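Long-range contact in N-acetylglucosamine-specific lectin (Saxidomus purpuratus, PDB 6A7T), which probably binds carbohydrates as a calcium-independent C-type lectin with specificity for N-acetylglucosamine: residues G90-W102 with W113-M125. Numbering follows the deposited sequence. Where two conformers were deposited one is given.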
ATOM      1  N   GLY A  90      -4.479 -16.155  -6.475  1.00  6.40           N
ATOM      2  CA  GLY A  90      -5.074 -15.722  -7.749  1.00  6.96           C
ATOM      3  C   GLY A  90      -4.142 -15.940  -8.926  1.00  7.33           C
ATOM      4  O   GLY A  90      -3.967 -15.025  -9.738  1.00  8.41           O
ATOM      5  N   GLY A  91      -3.609 -17.159  -9.053  1.00  8.08           N
ATOM      6  CA  GLY A  91      -2.828 -17.533 -10.264  1.00  8.15           C
ATOM      7  C   GLY A  91      -3.232 -18.893 -10.754  1.00  7.82           C
ATOM      8  O   GLY A  91      -3.657 -19.780 -10.024  1.00  7.43           O
ATOM      9  N   SER A  92      -3.123 -19.094 -12.064  1.00  8.69           N
ATOM     10  CA  SER A  92      -3.600 -20.292 -12.685  1.00 10.38           C
ATOM     11  C   SER A  92      -3.060 -20.308 -14.122  1.00  9.89           C
ATOM     12  O   SER A  92      -2.581 -19.340 -14.634  1.00 10.12           O
ATOM     13  CB  SER A  92      -5.126 -20.417 -12.703  1.00 12.11           C
ATOM     14  OG  SER A  92      -5.687 -19.442 -13.548  1.00 13.04           O
ATOM     15  N   TRP A  93      -3.225 -21.460 -14.725  1.00 10.61           N
ATOM     16  CA  TRP A  93      -2.808 -21.739 -16.072  1.00 12.29           C
ATOM     17  C   TRP A  93      -3.693 -20.980 -17.044  1.00 11.90           C
ATOM     18  O   TRP A  93      -4.915 -21.101 -17.015  1.00 12.05           O
ATOM     19  CB  TRP A  93      -2.889 -23.232 -16.359  1.00 13.58           C
ATOM     20  CG  TRP A  93      -2.399 -23.589 -17.727  1.00 15.99           C
ATOM     21  CD1 TRP A  93      -3.147 -23.857 -18.846  1.00 17.29           C
ATOM     22  CD2 TRP A  93      -1.027 -23.739 -18.107  1.00 17.98           C
ATOM     23  NE1 TRP A  93      -2.314 -24.145 -19.903  1.00 19.15           N
ATOM     24  CE2 TRP A  93      -1.013 -24.087 -19.478  1.00 18.85           C
ATOM     25  CE3 TRP A  93       0.172 -23.626 -17.416  1.00 18.57           C
ATOM     26  CZ2 TRP A  93       0.178 -24.331 -20.157  1.00 20.42           C
ATOM     27  CZ3 TRP A  93       1.347 -23.835 -18.093  1.00 21.24           C
ATOM     28  CH2 TRP A  93       1.343 -24.193 -19.439  1.00 21.56           C
ATOM     29  N   ASP A  94      -3.030 -20.221 -17.890  1.00 11.12           N
ATOM     30  CA  ASP A  94      -3.696 -19.499 -18.983  1.00 11.90           C
ATOM     31  C   ASP A  94      -3.407 -20.268 -20.271  1.00 13.05           C
ATOM     32  O   ASP A  94      -2.234 -20.341 -20.660  1.00 14.26           O
ATOM     33  CB  ASP A  94      -3.160 -18.096 -19.119  1.00 12.58           C
ATOM     34  CG  ASP A  94      -3.858 -17.210 -20.123  1.00 16.43           C
ATOM     35  OD1 ASP A  94      -3.681 -17.424 -21.354  1.00 14.09           O
ATOM     36  OD2 ASP A  94      -4.608 -16.296 -19.641  1.00 18.90           O
ATOM     37  N   ALA A  95      -4.454 -20.824 -20.885  1.00 12.34           N
ATOM     38  CA  ALA A  95      -4.264 -21.752 -21.979  1.00 12.65           C
ATOM     39  C   ALA A  95      -3.753 -20.983 -23.202  1.00 13.12           C
ATOM     40  O   ALA A  95      -2.956 -21.551 -24.006  1.00 13.67           O
ATOM     41  CB  ALA A  95      -5.497 -22.547 -22.243  1.00 12.97           C
ATOM     42  N   GLU A  96      -4.265 -19.771 -23.443  1.00 13.14           N
ATOM     43  CA  GLU A  96      -3.818 -19.025 -24.631  1.00 13.67           C
ATOM     44  C   GLU A  96      -2.307 -18.715 -24.548  1.00 16.42           C
ATOM     45  O   GLU A  96      -1.574 -18.880 -25.559  1.00 16.42           O
ATOM     46  CB  GLU A  96      -4.648 -17.760 -24.840  1.00 14.93           C
ATOM     47  CG  GLU A  96      -6.071 -18.062 -25.269  1.00 14.52           C
ATOM     48  CD  GLU A  96      -7.115 -18.242 -24.164  1.00 14.98           C
ATOM     49  OE1 GLU A  96      -6.724 -18.534 -22.978  1.00 13.73           O
ATOM     50  OE2 GLU A  96      -8.334 -18.180 -24.495  1.00 12.32           O
ATOM     51  N   HIS A  97      -1.843 -18.236 -23.382  1.00 16.14           N
ATOM     52  CA  HIS A  97      -0.445 -17.891 -23.201  1.00 18.60           C
ATOM     53  C   HIS A  97       0.402 -19.149 -23.007  1.00 19.62           C
ATOM     54  O   HIS A  97       1.617 -19.121 -23.289  1.00 21.25           O
ATOM     55  CB  HIS A  97      -0.215 -16.989 -21.990  1.00 18.01           C
ATOM     56  CG  HIS A  97      -0.590 -15.577 -22.166  1.00 18.39           C
ATOM     57  ND1 HIS A  97       0.063 -14.724 -23.020  1.00 17.13           N
ATOM     58  CD2 HIS A  97      -1.518 -14.850 -21.513  1.00 18.98           C
ATOM     59  CE1 HIS A  97      -0.466 -13.531 -22.897  1.00 20.13           C
ATOM     60  NE2 HIS A  97      -1.434 -13.593 -21.983  1.00 19.00           N
ATOM     61  N   SER A  98      -0.222 -20.236 -22.543  1.00 21.34           N
ATOM     62  CA  SER A  98       0.441 -21.510 -22.243  1.00 22.00           C
ATOM     63  C   SER A  98       1.463 -21.302 -21.116  1.00 19.82           C
ATOM     64  O   SER A  98       2.625 -21.710 -21.182  1.00 18.15           O
ATOM     65  CB  SER A  98       1.068 -22.122 -23.493  1.00 31.69           C
ATOM     66  OG  SER A  98       0.816 -23.529 -23.604  1.00 41.76           O
ATOM     67  N   GLU A  99       1.015 -20.652 -20.048  1.00 17.28           N
ATOM     68  CA  GLU A  99       1.809 -20.510 -18.888  1.00 17.15           C
ATOM     69  C   GLU A  99       0.927 -20.065 -17.734  1.00 16.11           C
ATOM     70  O   GLU A  99      -0.170 -19.675 -17.947  1.00 14.64           O
ATOM     71  CB  GLU A  99       2.893 -19.460 -19.093  1.00 17.76           C
ATOM     72  CG  GLU A  99       2.431 -18.054 -19.302  1.00 20.82           C
ATOM     73  CD  GLU A  99       3.533 -17.142 -19.805  1.00 26.39           C
ATOM     74  OE1 GLU A  99       4.573 -17.684 -20.234  1.00 35.00           O
ATOM     75  OE2 GLU A  99       3.390 -15.913 -19.717  1.00 27.36           O
ATOM     76  N   TYR A 100       1.500 -20.046 -16.539  1.00 13.57           N
ATOM     77  CA  TYR A 100       0.810 -19.486 -15.401  1.00 12.61           C
ATOM     78  C   TYR A 100       0.768 -17.948 -15.505  1.00 11.06           C
ATOM     79  O   TYR A 100       1.744 -17.231 -15.795  1.00 11.93           O
ATOM     80  CB  TYR A 100       1.422 -20.041 -14.092  1.00 11.84           C
ATOM     81  CG  TYR A 100       1.160 -21.502 -13.871  1.00 11.42           C
ATOM     82  CD1 TYR A 100       0.014 -21.948 -13.231  1.00 10.40           C
ATOM     83  CD2 TYR A 100       2.064 -22.477 -14.294  1.00 10.33           C
ATOM     84  CE1 TYR A 100      -0.264 -23.284 -13.036  1.00 11.12           C
ATOM     85  CE2 TYR A 100       1.804 -23.819 -14.117  1.00 11.13           C
ATOM     86  CZ  TYR A 100       0.619 -24.241 -13.531  1.00 10.08           C
ATOM     87  OH  TYR A 100       0.258 -25.532 -13.363  1.00 13.29           O
ATOM     88  N   ARG A 101      -0.417 -17.392 -15.205  1.00 10.96           N
ATOM     89  CA  ARG A 101      -0.702 -15.981 -15.172  1.00 11.73           C
ATOM     90  C   ARG A 101      -1.554 -15.665 -13.922  1.00 10.84           C
ATOM     91  O   ARG A 101      -2.276 -16.520 -13.423  1.00 11.40           O
ATOM     92  CB  ARG A 101      -1.501 -15.554 -16.412  1.00 14.04           C
ATOM     93  CG  ARG A 101      -0.847 -15.884 -17.748  1.00 15.43           C
ATOM     94  CD  ARG A 101       0.385 -15.071 -18.030  1.00 17.71           C
ATOM     95  NE  ARG A 101       0.092 -13.686 -18.364  1.00 18.38           N
ATOM     96  CZ  ARG A 101       0.691 -12.990 -19.337  1.00 17.74           C
ATOM     97  NH1 ARG A 101       1.724 -13.519 -19.961  1.00 21.51           N
ATOM     98  NH2 ARG A 101       0.233 -11.783 -19.666  1.00 19.74           N
ATOM     99  N   TRP A 102      -1.444 -14.439 -13.457  1.00 12.89           N
ATOM    100  CA  TRP A 102      -2.363 -13.950 -12.439  1.00 11.74           C
ATOM    101  C   TRP A 102      -3.753 -13.849 -13.049  1.00 12.41           C
ATOM    102  O   TRP A 102      -3.898 -13.696 -14.240  1.00 11.60           O
ATOM    103  CB  TRP A 102      -1.910 -12.610 -11.867  1.00 12.41           C
ATOM    104  CG  TRP A 102      -0.585 -12.701 -11.184  1.00 11.73           C
ATOM    105  CD1 TRP A 102       0.552 -12.021 -11.509  1.00 12.49           C
ATOM    106  CD2 TRP A 102      -0.248 -13.506 -10.050  1.00 11.39           C
ATOM    107  NE1 TRP A 102       1.587 -12.342 -10.666  1.00 13.00           N
ATOM    108  CE2 TRP A 102       1.125 -13.272  -9.778  1.00 13.12           C
ATOM    109  CE3 TRP A 102      -0.959 -14.426  -9.262  1.00 11.79           C
ATOM    110  CZ2 TRP A 102       1.771 -13.903  -8.720  1.00 11.99           C
ATOM    111  CZ3 TRP A 102      -0.300 -15.083  -8.252  1.00 10.92           C
ATOM    112  CH2 TRP A 102       1.059 -14.831  -8.001  1.00 11.46           C
ATOM    113  N   TRP A 113       7.880 -19.126  -6.814  1.00 13.60           N
ATOM    114  CA  TRP A 113       7.632 -20.537  -6.849  1.00 16.30           C
ATOM    115  C   TRP A 113       8.552 -21.261  -5.870  1.00 15.75           C
ATOM    116  O   TRP A 113       9.672 -20.822  -5.714  1.00 18.44           O
ATOM    117  CB  TRP A 113       7.881 -21.090  -8.248  1.00 15.65           C
ATOM    118  CG  TRP A 113       6.868 -20.641  -9.260  1.00 15.80           C
ATOM    119  CD1 TRP A 113       6.992 -19.638 -10.166  1.00 16.22           C
ATOM    120  CD2 TRP A 113       5.558 -21.183  -9.427  1.00 13.50           C
ATOM    121  NE1 TRP A 113       5.859 -19.566 -10.938  1.00 14.66           N
ATOM    122  CE2 TRP A 113       5.001 -20.540 -10.548  1.00 15.25           C
ATOM    123  CE3 TRP A 113       4.892 -22.274  -8.877  1.00 14.98           C
ATOM    124  CZ2 TRP A 113       3.731 -20.852 -11.009  1.00 12.05           C
ATOM    125  CZ3 TRP A 113       3.641 -22.604  -9.341  1.00 15.06           C
ATOM    126  CH2 TRP A 113       3.094 -21.916 -10.436  1.00 13.64           C
ATOM    127  N   GLY A 114       8.072 -22.380  -5.320  1.00 17.60           N
ATOM    128  CA  GLY A 114       8.899 -23.282  -4.534  1.00 19.27           C
ATOM    129  C   GLY A 114       9.835 -24.033  -5.460  1.00 20.60           C
ATOM    130  O   GLY A 114       9.676 -24.015  -6.679  1.00 17.25           O
ATOM    131  N   PRO A 115      10.869 -24.704  -4.915  1.00 20.34           N
ATOM    132  CA  PRO A 115      11.850 -25.330  -5.792  1.00 21.73           C
ATOM    133  C   PRO A 115      11.174 -26.324  -6.752  1.00 19.86           C
ATOM    134  O   PRO A 115      10.359 -27.095  -6.332  1.00 18.50           O
ATOM    135  CB  PRO A 115      12.778 -26.039  -4.796  1.00 21.07           C
ATOM    136  CG  PRO A 115      12.527 -25.410  -3.433  1.00 22.90           C
ATOM    137  CD  PRO A 115      11.102 -24.884  -3.472  1.00 21.21           C
ATOM    138  N   ASN A 116      11.582 -26.315  -8.027  1.00 22.90           N
ATOM    139  CA  ASN A 116      11.148 -27.293  -9.037  1.00 23.59           C
ATOM    140  C   ASN A 116       9.621 -27.254  -9.232  1.00 20.19           C
ATOM    141  O   ASN A 116       8.981 -28.327  -9.388  1.00 23.06           O
ATOM    142  CB  ASN A 116      11.641 -28.689  -8.691  1.00 25.95           C
ATOM    143  CG  ASN A 116      13.138 -28.672  -8.442  1.00 29.23           C
ATOM    144  OD1 ASN A 116      13.897 -28.164  -9.267  1.00 36.07           O
ATOM    145  ND2 ASN A 116      13.547 -29.139  -7.275  1.00 28.77           N
ATOM    146  N   ARG A 117       9.104 -26.038  -9.133  1.00 22.22           N
ATOM    147  CA  ARG A 117       7.694 -25.666  -9.338  1.00 19.07           C
ATOM    148  C   ARG A 117       7.662 -24.485 -10.311  1.00 16.49           C
ATOM    149  O   ARG A 117       8.495 -23.581 -10.278  1.00 17.05           O
ATOM    150  CB  ARG A 117       7.051 -25.301  -7.988  1.00 18.72           C
ATOM    151  CG  ARG A 117       6.891 -26.448  -7.002  1.00 17.07           C
ATOM    152  CD  ARG A 117       6.215 -27.671  -7.547  1.00 21.41           C
ATOM    153  NE  ARG A 117       5.990 -28.685  -6.548  1.00 22.70           N
ATOM    154  CZ  ARG A 117       6.873 -29.625  -6.249  1.00 23.94           C
ATOM    155  NH1 ARG A 117       8.001 -29.690  -6.933  1.00 22.98           N
ATOM    156  NH2 ARG A 117       6.609 -30.526  -5.319  1.00 23.31           N
ATOM    157  N   PRO A 118       6.648 -24.470 -11.197  1.00 16.68           N
ATOM    158  CA  PRO A 118       5.607 -25.472 -11.237  1.00 16.33           C
ATOM    159  C   PRO A 118       6.017 -26.863 -11.745  1.00 17.81           C
ATOM    160  O   PRO A 118       6.786 -27.001 -12.688  1.00 20.78           O
ATOM    161  CB  PRO A 118       4.595 -24.866 -12.220  1.00 16.27           C
ATOM    162  CG  PRO A 118       5.453 -23.993 -13.124  1.00 15.99           C
ATOM    163  CD  PRO A 118       6.570 -23.459 -12.233  1.00 16.21           C
ATOM    164  N   ASP A 119       5.488 -27.901 -11.126  1.00 19.76           N
ATOM    165  CA  ASP A 119       5.809 -29.238 -11.539  1.00 19.92           C
ATOM    166  C   ASP A 119       5.115 -29.603 -12.866  1.00 22.91           C
ATOM    167  O   ASP A 119       5.618 -30.411 -13.673  1.00 23.89           O
ATOM    168  CB  ASP A 119       5.394 -30.223 -10.463  1.00 21.85           C
ATOM    169  CG  ASP A 119       5.690 -31.637 -10.900  1.00 23.39           C
ATOM    170  OD1 ASP A 119       6.879 -31.940 -11.047  1.00 25.74           O
ATOM    171  OD2 ASP A 119       4.723 -32.403 -11.116  1.00 27.06           O
ATOM    172  N   ALA A 120       3.930 -29.044 -13.105  1.00 20.48           N
ATOM    173  CA  ALA A 120       3.070 -29.465 -14.245  1.00 19.43           C
ATOM    174  C   ALA A 120       2.219 -28.272 -14.726  1.00 22.81           C
ATOM    175  O   ALA A 120       2.055 -27.267 -14.035  1.00 22.29           O
ATOM    176  CB  ALA A 120       2.206 -30.632 -13.866  1.00 19.25           C
ATOM    177  N   ASP A 121       1.767 -28.361 -15.980  1.00 21.27           N
ATOM    178  CA  ASP A 121       0.879 -27.353 -16.560  1.00 20.44           C
ATOM    179  C   ASP A 121      -0.526 -27.541 -15.998  1.00 17.80           C
ATOM    180  O   ASP A 121      -0.817 -28.504 -15.327  1.00 16.11           O
ATOM    181  CB  ASP A 121       0.853 -27.491 -18.094  1.00 22.93           C
ATOM    182  CG  ASP A 121       2.188 -27.315 -18.811  1.00 23.80           C
ATOM    183  OD1 ASP A 121       3.142 -26.771 -18.224  1.00 23.61           O
ATOM    184  OD2 ASP A 121       2.250 -27.697 -20.008  1.00 26.11           O
ATOM    185  N   GLU A 122      -1.423 -26.586 -16.342  1.00 16.61           N
ATOM    186  CA  GLU A 122      -2.869 -26.774 -16.280  1.00 17.74           C
ATOM    187  C   GLU A 122      -3.358 -26.799 -14.832  1.00 14.33           C
ATOM    188  O   GLU A 122      -4.364 -27.385 -14.527  1.00 16.62           O
ATOM    189  CB  GLU A 122      -3.292 -28.042 -17.021  1.00 20.34           C
ATOM    190  CG  GLU A 122      -2.849 -27.991 -18.477  1.00 24.81           C
ATOM    191  CD  GLU A 122      -3.603 -28.909 -19.422  1.00 27.48           C
ATOM    192  OE1 GLU A 122      -4.273 -29.850 -18.944  1.00 28.58           O
ATOM    193  OE2 GLU A 122      -3.541 -28.625 -20.634  1.00 32.21           O
ATOM    194  N   GLY A 123      -2.646 -26.095 -13.977  1.00 14.07           N
ATOM    195  CA  GLY A 123      -3.056 -26.068 -12.582  1.00 13.40           C
ATOM    196  C   GLY A 123      -3.492 -24.706 -12.074  1.00 13.23           C
ATOM    197  O   GLY A 123      -3.568 -23.713 -12.811  1.00 13.84           O
ATOM    198  N   CYS A 124      -3.771 -24.678 -10.764  1.00 12.60           N
ATOM    199  CA  CYS A 124      -4.001 -23.424 -10.047  0.50 12.57           C
ATOM    200  C   CYS A 124      -2.980 -23.308  -8.923  1.00 12.28           C
ATOM    201  O   CYS A 124      -2.439 -24.317  -8.515  1.00 14.92           O
ATOM    202  CB  CYS A 124      -5.414 -23.387  -9.498  0.50 13.88           C
ATOM    203  SG  CYS A 124      -6.637 -23.427 -10.828  0.50 16.18           S
ATOM    204  N   MET A 125      -2.760 -22.083  -8.450  1.00 10.11           N
ATOM    205  CA  MET A 125      -1.648 -21.834  -7.539  1.00 10.55           C
ATOM    206  C   MET A 125      -2.116 -21.667  -6.090  1.00 10.85           C
ATOM    207  O   MET A 125      -3.191 -21.133  -5.795  1.00 10.58           O
ATOM    208  CB  MET A 125      -0.845 -20.613  -7.958  1.00 10.67           C
ATOM    209  CG  MET A 125      -0.244 -20.715  -9.395  1.00 10.83           C
ATOM    210  SD  MET A 125       0.431 -19.246 -10.066  1.00 12.13           S
ATOM    211  CE  MET A 125       1.716 -18.926  -8.847  1.00 13.24           C
TER
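Tyr100 and Trp113 form a T-shaped pair. The benzene edge of Trp113 points at one face of Tyr100, with ring centroids 5.2 Å apart and planes at 68°. Pro118, which follows a cis peptide bond, brings its CB to 3.5 Å from Tyr100 CE2. Met125 SD lies obliquely to the Tyr100 and Trp102 rings, a Met-aromatic contact with each, and Met125 CE approaches Trp102 CH2. The opposite face of Tyr100 meets the edge of Trp93. CG of Trp93 is anti to the backbone N (chi1 -177°), which turns one face of the indole against the backbone at Asp121 and Glu122. Asp121 CB sits over its six-membered ring, 3.6 Å from the centroid, and Glu122 CG over the five-membered ring.

Strands 86-94 and 124-130 join antiparallel beside this cluster, with Ser92 and Cys124 as a non-hydrogen-bonded pair. Met125 N donates to Gly91 O (2.9 Å), and Trp93 N to Gly123 O (3.0 Å). At the polar edge, Tyr100 OH donates to Ala120 O at 2.6 Å. The same hydroxyl accepts a weak bond from Gly123 N. The carboxylate of Asp139 accepts from Asp119 N at OD1 and Ala120 N at OD2.

Tyr100 thus ties an aromatic core to the long loop of this C-type lectin domain. Its bond to Ala120 O, with the weak one from Gly123 N, probably helps hold the loop carrying Arg117, which binds N-acetylglucosamine, and Asp119, which binds a second calcium ion; neither is bound to this chain in the model.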